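Beta-lactamase (Francisella tularensis subsp. tularensis, PDB 3P09) probably hydrolyses the amide bond of beta-lactam antibiotics to give substituted beta-amino acids, as other class A beta-lactamases do. Local coordinates at residues A122-S127 with D208-A213. Residues are numbered along the deposited sequence; the frame is centred on the assembly and turned at random.
Sequences AILSDS and DNNTGA. With SO4 (sulfate ion), chain F.
Leu124 meets Asp208, Asn209 and Asn210, and its side chain can be followed outward from CB, the contact beginning at CG. This branch point, Leu124 CG, lies 3.9 Å from Asn210 OD1. Beyond it the methyls part: Leu124 CD1 rests on the backbone, 3.7 Å from Asn209 CA and 3.9 Å from Asp208 O, while Leu124 CD2 lies 4.1 Å from Asn210 OD1, the two side chains crossing at about a right angle. With chi1 at -94°, displaced from the staggered -60°, the leucine has CG and CD2 by Asn210 and CD1 over Asn209 CA.

Two waters each bridge a backbone carbonyl of 122-127 to a side-chain oxygen of 208-213. One donates to Leu124 O at 2.7 Å and to Asn210 OD1; another donates to Ile123 O and hydrogen-bonds Thr211 OG1, which is also hydrogen-bonded to Thr230 OG1. The methyl Thr211 CG2 lies against Leu124 O, 3.8 Å away.

Helix 115-123 ends here in a Schellman motif: Ser125, at positive phi (77°), is its C-prime residue. Ser125 OG donates to sulfate O3 (2.7 Å); Thr230 and Thr232 also bind the ion. Weak hydrogen bonds link this hydroxyl to Ser64 and Lys229, a grouping consistent with a class A active site. The contact thus joins the end of helix 115-123, packed on helix 66-80 through Ile123, to the loop between helix 196-208 and strand 225-232.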
loop_
_atom_site.group_PDB
_atom_site.type_symbol
_atom_site.label_atom_id
_atom_site.label_comp_id
_atom_site.label_asym_id
_atom_site.label_seq_id
_atom_site.Cartn_x
_atom_site.Cartn_y
_atom_site.Cartn_z
ATOM N N ALA A 122 -8.974 3.880 -6.215
ATOM C CA ALA A 122 -8.370 3.833 -4.882
ATOM C C ALA A 122 -6.929 3.340 -4.933
ATOM O O ALA A 122 -6.056 3.869 -4.236
ATOM C CB ALA A 122 -9.197 2.959 -3.932
ATOM N N ILE A 123 -6.677 2.324 -5.754
ATOM C CA ILE A 123 -5.318 1.796 -5.887
ATOM C C ILE A 123 -4.398 2.816 -6.547
ATOM O O ILE A 123 -3.199 2.856 -6.282
ATOM C CB ILE A 123 -5.310 0.480 -6.676
ATOM C CG1 ILE A 123 -6.033 -0.612 -5.874
ATOM C CG2 ILE A 123 -3.888 0.067 -7.019
ATOM C CD1 ILE A 123 -5.444 -0.871 -4.468
ATOM N N LEU A 124 -4.972 3.650 -7.402
ATOM C CA LEU A 124 -4.249 4.777 -7.960
ATOM C C LEU A 124 -4.223 5.952 -6.985
ATOM O O LEU A 124 -3.807 7.057 -7.347
ATOM C CB LEU A 124 -4.867 5.208 -9.292
ATOM C CG LEU A 124 -4.204 4.574 -10.513
ATOM C CD1 LEU A 124 -4.412 3.053 -10.517
ATOM C CD2 LEU A 124 -4.734 5.209 -11.784
ATOM N N SER A 125 -4.675 5.698 -5.759
ATOM C CA SER A 125 -4.620 6.663 -4.650
ATOM C C SER A 125 -5.660 7.814 -4.653
ATOM O O SER A 125 -5.511 8.810 -3.928
ATOM C CB SER A 125 -3.192 7.203 -4.435
ATOM O OG SER A 125 -2.907 7.259 -3.037
ATOM N N ASP A 126 -6.714 7.653 -5.439
ATOM C CA ASP A 126 -7.839 8.593 -5.466
ATOM C C ASP A 126 -8.500 8.624 -4.078
ATOM O O ASP A 126 -9.014 7.610 -3.600
ATOM C CB ASP A 126 -8.835 8.112 -6.541
ATOM C CG ASP A 126 -9.912 9.145 -6.864
ATOM O OD1 ASP A 126 -10.665 9.546 -5.947
ATOM O OD2 ASP A 126 -10.003 9.543 -8.046
ATOM N N SER A 127 -8.463 9.778 -3.415
ATOM C CA SER A 127 -8.944 9.881 -2.035
ATOM C C SER A 127 -10.466 9.789 -1.890
ATOM O O SER A 127 -10.974 9.034 -1.061
ATOM C CB SER A 127 -8.396 11.148 -1.364
ATOM O OG SER A 127 -6.989 11.068 -1.231
ATOM N N ASP A 208 -1.717 -1.771 -12.555
ATOM C CA ASP A 208 -2.168 -0.568 -13.255
ATOM C C ASP A 208 -1.713 0.718 -12.569
ATOM O O ASP A 208 -1.810 1.803 -13.148
ATOM C CB ASP A 208 -3.698 -0.542 -13.351
ATOM C CG ASP A 208 -4.239 -1.477 -14.410
ATOM O OD1 ASP A 208 -3.442 -1.988 -15.232
ATOM O OD2 ASP A 208 -5.472 -1.687 -14.420
ATOM N N ASN A 209 -1.258 0.617 -11.321
ATOM C CA ASN A 209 -0.878 1.804 -10.561
ATOM C C ASN A 209 0.291 2.565 -11.184
ATOM O O ASN A 209 1.245 1.961 -11.646
ATOM C CB ASN A 209 -0.518 1.445 -9.108
ATOM C CG ASN A 209 -0.041 2.651 -8.318
ATOM O OD1 ASN A 209 0.961 2.589 -7.592
ATOM N ND2 ASN A 209 -0.737 3.771 -8.481
ATOM N N ASN A 210 0.221 3.893 -11.148
ATOM C CA ASN A 210 1.241 4.742 -11.744
ATOM C C ASN A 210 1.990 5.630 -10.732
ATOM O O ASN A 210 2.904 6.355 -11.101
ATOM C CB ASN A 210 0.619 5.617 -12.850
ATOM C CG ASN A 210 -0.582 6.442 -12.358
ATOM O OD1 ASN A 210 -0.870 6.503 -11.156
ATOM N ND2 ASN A 210 -1.280 7.090 -13.296
ATOM N N THR A 211 1.614 5.576 -9.461
ATOM C CA THR A 211 2.203 6.518 -8.495
ATOM C C THR A 211 3.585 6.141 -7.953
ATOM O O THR A 211 4.252 6.976 -7.351
ATOM C CB THR A 211 1.292 6.759 -7.282
ATOM O OG1 THR A 211 1.152 5.536 -6.553
ATOM C CG2 THR A 211 -0.076 7.281 -7.734
ATOM N N GLY A 212 4.008 4.897 -8.153
ATOM C CA GLY A 212 5.288 4.446 -7.635
ATOM C C GLY A 212 6.434 4.387 -8.633
ATOM O O GLY A 212 7.429 3.713 -8.394
ATOM N N ALA A 213 6.322 5.097 -9.748
ATOM C CA ALA A 213 7.394 5.067 -10.744
ATOM C C ALA A 213 8.763 5.465 -10.175
ATOM O O ALA A 213 9.799 5.010 -10.658
ATOM C CB ALA A 213 7.039 5.946 -11.959
HETATM S S SO4 F . 0.282 8.593 -2.297
HETATM O O1 SO4 F . 1.482 9.307 -2.675
HETATM O O2 SO4 F . -0.135 8.975 -0.952
HETATM O O3 SO4 F . -0.755 8.940 -3.242
HETATM O O4 SO4 F . 0.545 7.166 -2.313
HETATM O O HOH W 1 -0.957 4.164 -5.469
HETATM O O HOH W 2 -2.787 8.181 -9.637
#